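PDB 3NUR: amidohydrolase from Staphylococcus aureus, which probably hydrolyses a linear amide bond with the help of a metal ion held in its TIM barrel, although its natural substrate is not established. Local coordinates for residues T26-Y31 with A314-Y319; N101-K106 with P136-E141; K180-L185 with P245-I250; L294-F299 with D330-T335. All blocks are in the same frame, centred on the assembly; numbering follows the deposited sequence.

Overall arrangement
Interaction 1 holds three of the four calcium ligands and lies nearest the centre of the chain, its own centre about 10 Å from it. Interactions 2 and 4 join outer parts of the TIM barrel, and interaction 3 ties an outer helix to the run into a barrel strand. Interaction 3 touches interaction 1 directly through F27 CD1 and I250 CD1, 4.1 Å apart. Interaction 4 comes within about 5 Å of interaction 1, nearest atoms, without touching. Interactions 2 and 3 approach to about 7 Å between nearest atoms, whereas interactions 2 and 4 lie on opposite sides of the chain's centre, about 40 Å apart between centres. Even at the surface, the side chain of N101 is about 12 Å from the calcium.

Interaction 1: residues T26-Y31 with A314-Y319; sequences TFEEHY and AADYPY. With CA (calcium ion), chain B.
E28 and H30, on the first strand of the TIM barrel, converge with D316 on a calcium ion in a metal site of amidohydrolase type. D316 OD1 binds the metal at 2.1 Å and H30 NE2 at 2.3 Å; E28 OE1 and, from another strand, H192 are further ligands. The E28 and D316 side chains run side by side toward the ion, their carboxylate planes turned 73° apart, and D316 OD1 lies in the plane of the H30 ring at its edge. E28 CG, anti to the backbone N (chi1 -163°), starts a chain extended to the ion, while OE2 is hydrogen-bonded to S291.

The tight part is the backbone side, away from the ion. E29, bent at chi2, folds its carboxylate against the loop and holds three backbone N-H groups: OE2 takes A315 N on its syn lone pair at 2.8 Å and E28 N from above the carboxylate plane, and OE1 takes Y317 N, also out of the plane.

Looser is the side where two waters complete the calcium shell. There Y319 sets its ring obliquely by H30, its OH anchored to D70 and N96. On the tight side, H30 N meets Y317 O at 2.8 Å, almost perfectly straight (178°).

Interaction 2: residues N101-K106 with P136-E141; sequences NLVGQK and PINEPE
Where two outer helices of the TIM barrel begin, E139 reaches across to G104, the two residues standing at or beside the starts of helices 140-152 and 104-124. The E139 chain is bent at chi2 (-72°), which brings OE2 to 3.2 Å from G104 CA. With phi at 55° and psi at -148°, G104 suits its place, and without a side chain it offers only its backbone to the carboxylate.

Water does most of the joining. One molecule accepts from G104 N and donates both to N138 O and to E139 OE2, the last at 2.6 Å, tying three polar groups together. A second accepts from N138 N at 3.0 Å and lies 2.8 Å from L102 O, to which it can donate. Apolar contact is slight: V103 CG1 lies 4.2 Å from N138 CB.

Residues P136 to E139 form a type I turn closed by E139 N to P136 O, 2.9 Å. P140, which lacks an N-H, fits the first turn of a helix, where that group has no carbonyl of the helix to bond. Beneath this surface contact L102 packs on A107 and L110 of helix 104-124, and I137 reaches I161 of strand 159-162.

Interaction 3: residues K180-L185 with P245-I250; sequences KTAENL and PKLNMI
E183 and K246 cross at about a right angle, the glutamate reaching out from its helix and the lysine passing across it. E183 CG is anti to the backbone N (chi1 -165°) and the chain stays extended beyond it, carrying the carboxylate to the loop. There OE2 receives K246 N at 2.9 Å on its anti lone pair, the side away from OE1, with a fairly straight N-H (162°).

The lysine turns back through bends at chi3 and chi4, and NZ lies 4.1 Å from E183 OE2, too far for a salt bridge, though the opposite charges probably attract. NZ instead bonds a water at 2.8 Å, which in turn donates weakly to E183 O. A lysine suits this exposed position because its long chain can pass across the glutamate while its ammonium stays with water.

On the buried side, L247 CD1 sits 3.6 Å from A182 CB; the small alanine lets the leucine come close to the helix.

The contact joins the end of helix 176-185 to the loop that leads from helix 240-243 into strand 249-251. A182 also packs on F147 of helix 140-152 and I189 of strand 189-192, while L247 lies on I240 and F241.

Interaction 4: residues L294-F299 with D330-T335; sequences LTKPQF and DELGLT
L332 packs onto F299 and K296, fastening the first turn of helix 296-306, on the outside of the TIM barrel, to the loop before helix 336-351. Followed outward, L332 begins with CB, 4.1 Å from F299 CE2 near the rim of the ring. At CG the chain forks. CD1 sits over the centre of the F299 ring, 3.8 Å from the centroid and only 8° off the ring normal, a clear CH-pi contact. CD2 lies between the lysine and the ring, 3.7 Å from K296 CG and 4.0 Å from F299 CD2. A leucine fits here because its two branches can serve an aromatic face and an aliphatic chain together.

K296 and L332 run antiparallel past each other. K296 CG, anti to the backbone N (chi1 -170°), starts a chain that stays extended as far as CE, with CD 4.0 Å from E331 O. The ammonium is occupied by a salt bridge to D300, so the lysine gives the contact its methylenes and keeps its charge for its own helix.

After L332 the chain turns through G333, whose positive phi of 65° is easy for glycine, and this brings L334 in beside the same ring. F299, buried, is further enclosed by W254 and I342. L334, approaching F299 head-on, brings CD2 to 3.6 Å from F299 CZ, obliquely to the ring.

Interaction 1: residues T26-Y31 with A314-Y319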
loop_
_atom_site.group_PDB
_atom_site.type_symbol
_atom_site.label_atom_id
_atom_site.label_comp_id
_atom_site.label_asym_id
_atom_site.label_seq_id
_atom_site.Cartn_x
_atom_site.Cartn_y
_atom_site.Cartn_z
ATOM N N THR A 26 5.799 10.808 0.208
ATOM C CA THR A 26 4.802 10.071 1.007
ATOM C C THR A 26 4.119 9.008 0.113
ATOM O O THR A 26 3.743 9.298 -1.038
ATOM C CB THR A 26 3.876 11.003 1.789
ATOM O OG1 THR A 26 3.281 11.921 0.887
ATOM C CG2 THR A 26 4.593 11.776 2.927
ATOM N N PHE A 27 3.989 7.780 0.635
ATOM C CA PHE A 27 3.580 6.625 -0.167
ATOM C C PHE A 27 2.140 6.114 -0.118
ATOM O O PHE A 27 1.774 5.264 -0.943
ATOM C CB PHE A 27 4.575 5.486 0.062
ATOM C CG PHE A 27 5.856 5.635 -0.718
ATOM C CD1 PHE A 27 6.039 4.952 -1.918
ATOM C CD2 PHE A 27 6.891 6.441 -0.244
ATOM C CE1 PHE A 27 7.224 5.091 -2.650
ATOM C CE2 PHE A 27 8.091 6.556 -0.960
ATOM C CZ PHE A 27 8.248 5.877 -2.153
ATOM N N GLU A 28 1.338 6.567 0.858
ATOM C CA GLU A 28 -0.040 6.071 0.961
ATOM C C GLU A 28 -0.946 7.269 1.014
ATOM O O GLU A 28 -1.366 7.677 2.084
ATOM C CB GLU A 28 -0.205 5.149 2.195
ATOM C CG GLU A 28 -1.463 4.289 2.118
ATOM C CD GLU A 28 -1.770 3.571 3.419
ATOM O OE1 GLU A 28 -2.863 3.809 3.978
ATOM O OE2 GLU A 28 -0.900 2.809 3.906
ATOM N N GLU A 29 -1.140 7.914 -0.137
ATOM C CA GLU A 29 -1.887 9.171 -0.231
ATOM C C GLU A 29 -2.974 8.931 -1.259
ATOM O O GLU A 29 -2.675 8.448 -2.363
ATOM C CB GLU A 29 -0.900 10.286 -0.642
ATOM C CG GLU A 29 0.439 10.206 0.124
ATOM C CD GLU A 29 0.381 10.080 1.645
ATOM O OE1 GLU A 29 -0.419 10.804 2.279
ATOM O OE2 GLU A 29 1.138 9.253 2.208
ATOM N N HIS A 30 -4.231 9.209 -0.872
ATOM C CA HIS A 30 -5.379 8.813 -1.671
ATOM C C HIS A 30 -6.146 9.875 -2.396
ATOM O O HIS A 30 -6.235 11.019 -1.954
ATOM C CB HIS A 30 -6.346 7.999 -0.793
ATOM C CG HIS A 30 -5.695 6.820 -0.124
ATOM N ND1 HIS A 30 -5.265 5.718 -0.855
ATOM C CD2 HIS A 30 -5.455 6.591 1.193
ATOM C CE1 HIS A 30 -4.763 4.865 0.028
ATOM N NE2 HIS A 30 -4.848 5.347 1.273
ATOM N N TYR A 31 -6.794 9.440 -3.473
ATOM C CA TYR A 31 -7.705 10.278 -4.233
ATOM C C TYR A 31 -8.915 9.440 -4.638
ATOM O O TYR A 31 -8.815 8.224 -4.716
ATOM C CB TYR A 31 -7.011 10.869 -5.495
ATOM C CG TYR A 31 -6.870 9.879 -6.627
ATOM C CD1 TYR A 31 -5.838 8.948 -6.634
ATOM C CD2 TYR A 31 -7.834 9.797 -7.636
ATOM C CE1 TYR A 31 -5.732 8.000 -7.640
ATOM C CE2 TYR A 31 -7.746 8.839 -8.641
ATOM C CZ TYR A 31 -6.695 7.935 -8.630
ATOM O OH TYR A 31 -6.580 6.978 -9.598
ATOM N N ALA A 314 4.703 7.920 4.931
ATOM C CA ALA A 314 3.310 7.941 4.435
ATOM C C ALA A 314 2.421 8.587 5.479
ATOM O O ALA A 314 2.654 8.399 6.674
ATOM C CB ALA A 314 2.821 6.522 4.154
ATOM N N ALA A 315 1.381 9.310 5.032
ATOM C CA ALA A 315 0.458 10.022 5.918
ATOM C C ALA A 315 -0.965 9.471 5.933
ATOM O O ALA A 315 -1.722 9.823 6.831
ATOM C CB ALA A 315 0.385 11.492 5.493
ATOM N N ASP A 316 -1.360 8.701 4.901
ATOM C CA ASP A 316 -2.757 8.236 4.709
ATOM C C ASP A 316 -3.667 9.455 4.424
ATOM O O ASP A 316 -4.869 9.458 4.732
ATOM C CB ASP A 316 -3.277 7.366 5.885
ATOM C CG ASP A 316 -4.381 6.415 5.477
ATOM O OD1 ASP A 316 -4.520 6.151 4.248
ATOM O OD2 ASP A 316 -5.178 5.994 6.372
ATOM N N TYR A 317 -3.079 10.503 3.806
ATOM C CA TYR A 317 -3.855 11.687 3.466
ATOM C C TYR A 317 -4.965 11.310 2.461
ATOM O O TYR A 317 -4.688 10.547 1.539
ATOM C CB TYR A 317 -2.940 12.779 2.864
ATOM C CG TYR A 317 -3.703 14.017 2.469
ATOM C CD1 TYR A 317 -3.933 15.038 3.389
ATOM C CD2 TYR A 317 -4.299 14.124 1.209
ATOM C CE1 TYR A 317 -4.715 16.143 3.061
ATOM C CE2 TYR A 317 -5.069 15.234 0.866
ATOM C CZ TYR A 317 -5.262 16.247 1.793
ATOM O OH TYR A 317 -6.005 17.362 1.471
ATOM N N PRO A 318 -6.212 11.822 2.592
ATOM C CA PRO A 318 -6.727 12.772 3.601
ATOM C C PRO A 318 -7.498 12.092 4.743
ATOM O O PRO A 318 -8.105 12.789 5.557
ATOM C CB PRO A 318 -7.671 13.629 2.764
ATOM C CG PRO A 318 -8.323 12.602 1.856
ATOM C CD PRO A 318 -7.237 11.570 1.552
ATOM N N TYR A 319 -7.500 10.740 4.794
ATOM C CA TYR A 319 -8.224 9.981 5.823
ATOM C C TYR A 319 -7.621 10.214 7.199
ATOM O O TYR A 319 -8.341 10.239 8.202
ATOM C CB TYR A 319 -8.373 8.497 5.433
ATOM C CG TYR A 319 -8.953 8.329 4.046
ATOM C CD1 TYR A 319 -10.142 8.956 3.681
ATOM C CD2 TYR A 319 -8.317 7.537 3.097
ATOM C CE1 TYR A 319 -10.668 8.823 2.392
ATOM C CE2 TYR A 319 -8.844 7.380 1.814
ATOM C CZ TYR A 319 -10.022 8.018 1.467
ATOM O OH TYR A 319 -10.525 7.887 0.184
HETATM CA CA CA B . -4.869 4.256 3.345
HETATM O O HOH W 1 -5.261 3.521 5.361
HETATM O O HOH W 2 -7.124 4.280 3.260
#

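Interaction 2: residues N101-K106 with P136-E141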
loop_
_atom_site.group_PDB
_atom_site.type_symbol
_atom_site.label_atom_id
_atom_site.label_comp_id
_atom_site.label_asym_id
_atom_site.label_seq_id
_atom_site.Cartn_x
_atom_site.Cartn_y
_atom_site.Cartn_z
ATOM N N ASN A 101 -12.383 -3.394 -6.804
ATOM C CA ASN A 101 -13.202 -4.429 -6.155
ATOM C C ASN A 101 -14.403 -4.893 -7.004
ATOM O O ASN A 101 -15.077 -5.848 -6.633
ATOM C CB ASN A 101 -13.602 -4.012 -4.734
ATOM C CG ASN A 101 -12.440 -4.096 -3.780
ATOM O OD1 ASN A 101 -12.006 -5.188 -3.396
ATOM N ND2 ASN A 101 -11.810 -2.958 -3.498
ATOM N N LEU A 102 -14.646 -4.232 -8.151
ATOM C CA LEU A 102 -15.719 -4.596 -9.081
ATOM C C LEU A 102 -15.280 -5.776 -9.960
ATOM O O LEU A 102 -14.132 -6.195 -9.900
ATOM C CB LEU A 102 -16.074 -3.395 -9.971
ATOM C CG LEU A 102 -16.676 -2.175 -9.267
ATOM C CD1 LEU A 102 -16.890 -1.074 -10.246
ATOM C CD2 LEU A 102 -17.974 -2.517 -8.541
ATOM N N VAL A 103 -16.189 -6.297 -10.802
ATOM C CA VAL A 103 -15.856 -7.419 -11.666
ATOM C C VAL A 103 -16.025 -7.062 -13.138
ATOM O O VAL A 103 -16.751 -6.120 -13.488
ATOM C CB VAL A 103 -16.642 -8.728 -11.292
ATOM C CG1 VAL A 103 -16.407 -9.143 -9.834
ATOM C CG2 VAL A 103 -18.133 -8.599 -11.595
ATOM N N GLY A 104 -15.392 -7.868 -13.972
ATOM C CA GLY A 104 -15.485 -7.839 -15.424
ATOM C C GLY A 104 -15.170 -6.541 -16.125
ATOM O O GLY A 104 -14.338 -5.757 -15.666
ATOM N N GLN A 105 -15.861 -6.320 -17.261
ATOM C CA GLN A 105 -15.682 -5.141 -18.101
ATOM C C GLN A 105 -15.872 -3.818 -17.338
ATOM O O GLN A 105 -15.109 -2.869 -17.587
ATOM C CB GLN A 105 -16.607 -5.227 -19.340
ATOM C CG GLN A 105 -16.234 -4.253 -20.479
ATOM C CD GLN A 105 -14.804 -4.368 -20.989
ATOM O OE1 GLN A 105 -14.221 -5.457 -21.109
ATOM N NE2 GLN A 105 -14.212 -3.237 -21.331
ATOM N N LYS A 106 -16.878 -3.749 -16.434
ATOM C CA LYS A 106 -17.108 -2.534 -15.642
ATOM C C LYS A 106 -15.856 -2.191 -14.804
ATOM O O LYS A 106 -15.453 -1.021 -14.778
ATOM C CB LYS A 106 -18.331 -2.677 -14.731
ATOM C CG LYS A 106 -18.460 -1.524 -13.737
ATOM C CD LYS A 106 -19.621 -0.600 -14.035
ATOM C CE LYS A 106 -20.771 -0.883 -13.105
ATOM N NZ LYS A 106 -20.452 -0.550 -11.687
ATOM N N PRO A 136 -7.853 -3.724 -12.226
ATOM C CA PRO A 136 -9.033 -4.592 -12.083
ATOM C C PRO A 136 -8.597 -6.022 -11.722
ATOM O O PRO A 136 -8.601 -6.917 -12.559
ATOM C CB PRO A 136 -9.693 -4.490 -13.464
ATOM C CG PRO A 136 -8.530 -4.297 -14.419
ATOM C CD PRO A 136 -7.494 -3.506 -13.654
ATOM N N ILE A 137 -8.186 -6.235 -10.461
ATOM C CA ILE A 137 -7.641 -7.527 -9.988
ATOM C C ILE A 137 -8.500 -8.768 -10.272
ATOM O O ILE A 137 -7.956 -9.865 -10.443
ATOM C CB ILE A 137 -7.152 -7.470 -8.521
ATOM C CG1 ILE A 137 -8.333 -7.229 -7.545
ATOM C CG2 ILE A 137 -5.992 -6.432 -8.373
ATOM C CD1 ILE A 137 -8.009 -7.308 -6.053
ATOM N N ASN A 138 -9.830 -8.579 -10.321
ATOM C CA ASN A 138 -10.773 -9.654 -10.602
ATOM C C ASN A 138 -10.715 -10.126 -12.054
ATOM O O ASN A 138 -11.279 -11.169 -12.377
ATOM C CB ASN A 138 -12.172 -9.307 -10.128
ATOM C CG ASN A 138 -12.249 -9.252 -8.615
ATOM O OD1 ASN A 138 -12.629 -8.227 -8.005
ATOM N ND2 ASN A 138 -11.785 -10.322 -7.983
ATOM N N GLU A 139 -9.954 -9.401 -12.911
ATOM C CA GLU A 139 -9.682 -9.744 -14.315
ATOM C C GLU A 139 -8.135 -9.753 -14.463
ATOM O O GLU A 139 -7.575 -8.792 -14.998
ATOM C CB GLU A 139 -10.336 -8.691 -15.207
ATOM C CG GLU A 139 -11.850 -8.754 -15.203
ATOM C CD GLU A 139 -12.379 -9.966 -15.945
ATOM O OE1 GLU A 139 -11.657 -10.495 -16.821
ATOM O OE2 GLU A 139 -13.507 -10.398 -15.631
ATOM N N PRO A 140 -7.412 -10.789 -13.942
ATOM C CA PRO A 140 -5.937 -10.695 -13.868
ATOM C C PRO A 140 -5.144 -10.414 -15.129
ATOM O O PRO A 140 -4.186 -9.644 -15.070
ATOM C CB PRO A 140 -5.514 -12.002 -13.186
ATOM C CG PRO A 140 -6.704 -12.908 -13.301
ATOM C CD PRO A 140 -7.889 -11.992 -13.224
ATOM N N GLU A 141 -5.544 -11.003 -16.269
ATOM C CA GLU A 141 -4.807 -10.743 -17.505
ATOM C C GLU A 141 -5.054 -9.303 -17.964
ATOM O O GLU A 141 -4.094 -8.631 -18.366
ATOM C CB GLU A 141 -5.078 -11.811 -18.585
ATOM C CG GLU A 141 -4.760 -13.210 -18.078
ATOM C CD GLU A 141 -3.909 -14.081 -18.975
ATOM O OE1 GLU A 141 -4.489 -14.846 -19.778
ATOM O OE2 GLU A 141 -2.664 -14.044 -18.831
HETATM O O HOH W 3 -11.404 -6.053 -10.405
HETATM O O HOH W 4 -14.087 -10.511 -13.113
#

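Interaction 3: residues K180-L185 with P245-I250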
loop_
_atom_site.group_PDB
_atom_site.type_symbol
_atom_site.label_atom_id
_atom_site.label_comp_id
_atom_site.label_asym_id
_atom_site.label_seq_id
_atom_site.Cartn_x
_atom_site.Cartn_y
_atom_site.Cartn_z
ATOM N N LYS A 180 4.390 -11.096 -11.842
ATOM C CA LYS A 180 5.343 -11.260 -12.939
ATOM C C LYS A 180 5.482 -9.922 -13.673
ATOM O O LYS A 180 6.595 -9.503 -13.967
ATOM C CB LYS A 180 4.832 -12.335 -13.912
ATOM C CG LYS A 180 5.810 -12.667 -15.038
ATOM C CD LYS A 180 5.267 -13.825 -15.876
ATOM C CE LYS A 180 6.350 -14.493 -16.675
ATOM N NZ LYS A 180 5.858 -15.747 -17.308
ATOM N N THR A 181 4.354 -9.240 -13.909
ATOM C CA THR A 181 4.306 -7.953 -14.601
ATOM C C THR A 181 5.041 -6.880 -13.810
ATOM O O THR A 181 5.882 -6.186 -14.372
ATOM C CB THR A 181 2.864 -7.608 -14.990
ATOM O OG1 THR A 181 2.386 -8.636 -15.858
ATOM C CG2 THR A 181 2.757 -6.284 -15.694
ATOM N N ALA A 182 4.762 -6.782 -12.490
ATOM C CA ALA A 182 5.445 -5.835 -11.611
ATOM C C ALA A 182 6.970 -6.046 -11.645
ATOM O O ALA A 182 7.699 -5.068 -11.801
ATOM C CB ALA A 182 4.922 -5.961 -10.182
ATOM N N GLU A 183 7.453 -7.303 -11.569
ATOM C CA GLU A 183 8.903 -7.538 -11.608
ATOM C C GLU A 183 9.502 -7.109 -12.961
ATOM O O GLU A 183 10.518 -6.409 -12.992
ATOM C CB GLU A 183 9.247 -8.995 -11.290
ATOM C CG GLU A 183 10.728 -9.160 -10.958
ATOM C CD GLU A 183 11.338 -10.540 -11.104
ATOM O OE1 GLU A 183 10.904 -11.304 -11.996
ATOM O OE2 GLU A 183 12.278 -10.846 -10.336
ATOM N N ASN A 184 8.826 -7.484 -14.067
ATOM C CA ASN A 184 9.225 -7.136 -15.437
ATOM C C ASN A 184 9.318 -5.623 -15.614
ATOM O O ASN A 184 10.256 -5.148 -16.252
ATOM C CB ASN A 184 8.240 -7.721 -16.452
ATOM C CG ASN A 184 8.495 -9.172 -16.817
ATOM O OD1 ASN A 184 9.497 -9.786 -16.422
ATOM N ND2 ASN A 184 7.590 -9.759 -17.598
ATOM N N LEU A 185 8.368 -4.872 -15.025
ATOM C CA LEU A 185 8.341 -3.412 -15.111
ATOM C C LEU A 185 9.256 -2.729 -14.078
ATOM O O LEU A 185 9.450 -1.513 -14.165
ATOM C CB LEU A 185 6.906 -2.897 -14.977
ATOM C CG LEU A 185 5.901 -3.327 -16.056
ATOM C CD1 LEU A 185 4.470 -3.068 -15.588
ATOM C CD2 LEU A 185 6.176 -2.646 -17.384
ATOM N N PRO A 245 12.409 -12.773 -7.770
ATOM C CA PRO A 245 13.278 -12.290 -6.679
ATOM C C PRO A 245 13.590 -10.800 -6.638
ATOM O O PRO A 245 14.040 -10.318 -5.601
ATOM C CB PRO A 245 14.550 -13.141 -6.830
ATOM C CG PRO A 245 14.583 -13.514 -8.264
ATOM C CD PRO A 245 13.134 -13.749 -8.619
ATOM N N LYS A 246 13.351 -10.077 -7.740
ATOM C CA LYS A 246 13.593 -8.631 -7.778
ATOM C C LYS A 246 12.351 -7.841 -7.384
ATOM O O LYS A 246 12.409 -6.620 -7.281
ATOM C CB LYS A 246 14.094 -8.194 -9.165
ATOM C CG LYS A 246 15.472 -8.750 -9.523
ATOM C CD LYS A 246 16.016 -8.188 -10.844
ATOM C CE LYS A 246 15.419 -8.795 -12.100
ATOM N NZ LYS A 246 14.225 -8.045 -12.584
ATOM N N LEU A 247 11.212 -8.525 -7.203
ATOM C CA LEU A 247 9.956 -7.879 -6.832
ATOM C C LEU A 247 9.993 -7.302 -5.416
ATOM O O LEU A 247 10.452 -7.975 -4.497
ATOM C CB LEU A 247 8.770 -8.880 -6.939
ATOM C CG LEU A 247 7.366 -8.349 -6.515
ATOM C CD1 LEU A 247 6.873 -7.240 -7.439
ATOM C CD2 LEU A 247 6.363 -9.461 -6.399
ATOM N N ASN A 248 9.476 -6.073 -5.246
ATOM C CA ASN A 248 9.289 -5.465 -3.933
ATOM C C ASN A 248 7.832 -5.127 -3.714
ATOM O O ASN A 248 7.139 -4.657 -4.619
ATOM C CB ASN A 248 10.109 -4.192 -3.717
ATOM C CG ASN A 248 11.579 -4.428 -3.758
ATOM O OD1 ASN A 248 12.135 -5.184 -2.955
ATOM N ND2 ASN A 248 12.219 -3.817 -4.732
HETATM N N MSE A 249 7.371 -5.353 -2.509
HETATM C CA MSE A 249 6.038 -4.944 -2.128
HETATM C C MSE A 249 6.091 -3.955 -0.999
HETATM O O MSE A 249 7.121 -3.873 -0.326
HETATM C CB MSE A 249 5.156 -6.154 -1.875
HETATM C CG MSE A 249 4.809 -6.753 -3.254
HETATM SE SE MSE A 249 3.734 -8.149 -3.126
HETATM C CE MSE A 249 2.094 -7.143 -2.641
ATOM N N ILE A 250 5.039 -3.135 -0.848
ATOM C CA ILE A 250 4.959 -2.149 0.229
ATOM C C ILE A 250 3.698 -2.438 1.061
ATOM O O ILE A 250 2.644 -2.751 0.510
ATOM C CB ILE A 250 4.950 -0.680 -0.288
ATOM C CG1 ILE A 250 6.022 -0.442 -1.400
ATOM C CG2 ILE A 250 5.151 0.290 0.891
ATOM C CD1 ILE A 250 5.797 0.846 -2.222
HETATM O O HOH W 5 13.486 -6.317 -14.689
#

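Interaction 4: residues L294-F299 with D330-T335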
loop_
_atom_site.group_PDB
_atom_site.type_symbol
_atom_site.label_atom_id
_atom_site.label_comp_id
_atom_site.label_asym_id
_atom_site.label_seq_id
_atom_site.Cartn_x
_atom_site.Cartn_y
_atom_site.Cartn_z
ATOM N N LEU A 294 1.790 8.007 13.648
ATOM C CA LEU A 294 3.085 8.526 14.062
ATOM C C LEU A 294 3.385 8.234 15.511
ATOM O O LEU A 294 3.339 9.114 16.372
ATOM C CB LEU A 294 3.206 10.013 13.673
ATOM C CG LEU A 294 2.885 10.355 12.191
ATOM C CD1 LEU A 294 3.090 11.832 11.924
ATOM C CD2 LEU A 294 3.691 9.496 11.212
ATOM N N THR A 295 3.668 6.952 15.774
ATOM C CA THR A 295 3.870 6.455 17.127
ATOM C C THR A 295 5.238 5.795 17.235
ATOM O O THR A 295 5.591 4.967 16.394
ATOM C CB THR A 295 2.688 5.553 17.513
ATOM O OG1 THR A 295 2.579 4.499 16.543
ATOM C CG2 THR A 295 1.346 6.335 17.594
ATOM N N LYS A 296 6.036 6.238 18.215
ATOM C CA LYS A 296 7.407 5.746 18.405
ATOM C C LYS A 296 7.562 4.231 18.695
ATOM O O LYS A 296 8.472 3.622 18.120
ATOM C CB LYS A 296 8.146 6.602 19.456
ATOM C CG LYS A 296 9.637 6.323 19.537
ATOM C CD LYS A 296 10.378 7.270 20.489
ATOM C CE LYS A 296 11.861 6.950 20.602
ATOM N NZ LYS A 296 12.112 5.633 21.279
ATOM N N PRO A 297 6.783 3.593 19.601
ATOM C CA PRO A 297 7.048 2.165 19.889
ATOM C C PRO A 297 7.024 1.233 18.675
ATOM O O PRO A 297 7.871 0.346 18.566
ATOM C CB PRO A 297 5.995 1.815 20.949
ATOM C CG PRO A 297 5.627 3.161 21.577
ATOM C CD PRO A 297 5.668 4.111 20.427
ATOM N N GLN A 298 6.110 1.477 17.728
ATOM C CA GLN A 298 5.976 0.688 16.497
ATOM C C GLN A 298 7.148 1.000 15.572
ATOM O O GLN A 298 7.713 0.080 14.988
ATOM C CB GLN A 298 4.632 0.969 15.801
ATOM C CG GLN A 298 3.421 0.363 16.541
ATOM C CD GLN A 298 3.016 1.123 17.784
ATOM O OE1 GLN A 298 3.339 2.309 17.957
ATOM N NE2 GLN A 298 2.403 0.425 18.742
ATOM N N PHE A 299 7.560 2.284 15.487
ATOM C CA PHE A 299 8.740 2.647 14.678
ATOM C C PHE A 299 9.961 1.880 15.187
ATOM O O PHE A 299 10.672 1.264 14.388
ATOM C CB PHE A 299 9.035 4.166 14.719
ATOM C CG PHE A 299 10.367 4.464 14.074
ATOM C CD1 PHE A 299 10.490 4.525 12.688
ATOM C CD2 PHE A 299 11.521 4.602 14.850
ATOM C CE1 PHE A 299 11.743 4.700 12.091
ATOM C CE2 PHE A 299 12.768 4.779 14.253
ATOM C CZ PHE A 299 12.867 4.843 12.878
ATOM N N ASP A 330 12.074 13.842 13.610
ATOM C CA ASP A 330 13.032 14.518 14.496
ATOM C C ASP A 330 12.910 14.049 15.966
ATOM O O ASP A 330 13.721 14.458 16.805
ATOM C CB ASP A 330 12.810 16.036 14.418
ATOM C CG ASP A 330 13.129 16.609 13.054
ATOM O OD1 ASP A 330 14.076 16.107 12.406
ATOM O OD2 ASP A 330 12.440 17.557 12.637
ATOM N N GLU A 331 11.889 13.222 16.284
ATOM C CA GLU A 331 11.601 12.795 17.666
ATOM C C GLU A 331 11.944 11.333 17.926
ATOM O O GLU A 331 11.487 10.758 18.920
ATOM C CB GLU A 331 10.105 13.023 17.975
ATOM C CG GLU A 331 9.584 14.400 17.593
ATOM C CD GLU A 331 8.153 14.692 18.000
ATOM O OE1 GLU A 331 7.821 15.889 18.161
ATOM O OE2 GLU A 331 7.363 13.732 18.163
ATOM N N LEU A 332 12.716 10.720 17.037
ATOM C CA LEU A 332 12.985 9.287 17.134
ATOM C C LEU A 332 14.425 8.906 17.466
ATOM O O LEU A 332 14.760 7.714 17.432
ATOM C CB LEU A 332 12.525 8.593 15.846
ATOM C CG LEU A 332 11.053 8.787 15.415
ATOM C CD1 LEU A 332 10.859 8.312 13.998
ATOM C CD2 LEU A 332 10.081 8.038 16.345
ATOM N N GLY A 333 15.255 9.904 17.767
ATOM C CA GLY A 333 16.675 9.701 18.054
ATOM C C GLY A 333 17.476 9.179 16.872
ATOM O O GLY A 333 18.428 8.422 17.053
ATOM N N LEU A 334 17.097 9.575 15.645
ATOM C CA LEU A 334 17.743 9.109 14.427
ATOM C C LEU A 334 18.929 9.988 14.018
ATOM O O LEU A 334 18.932 11.193 14.284
ATOM C CB LEU A 334 16.727 9.119 13.262
ATOM C CG LEU A 334 15.482 8.217 13.382
ATOM C CD1 LEU A 334 14.475 8.574 12.287
ATOM C CD2 LEU A 334 15.868 6.748 13.318
ATOM N N THR A 335 19.877 9.404 13.289
ATOM C CA THR A 335 20.979 10.170 12.672
ATOM C C THR A 335 20.346 10.916 11.467
ATOM O O THR A 335 19.256 10.545 11.011
ATOM C CB THR A 335 22.071 9.220 12.135
ATOM O OG1 THR A 335 21.509 8.379 11.117
ATOM C CG2 THR A 335 22.725 8.379 13.232
#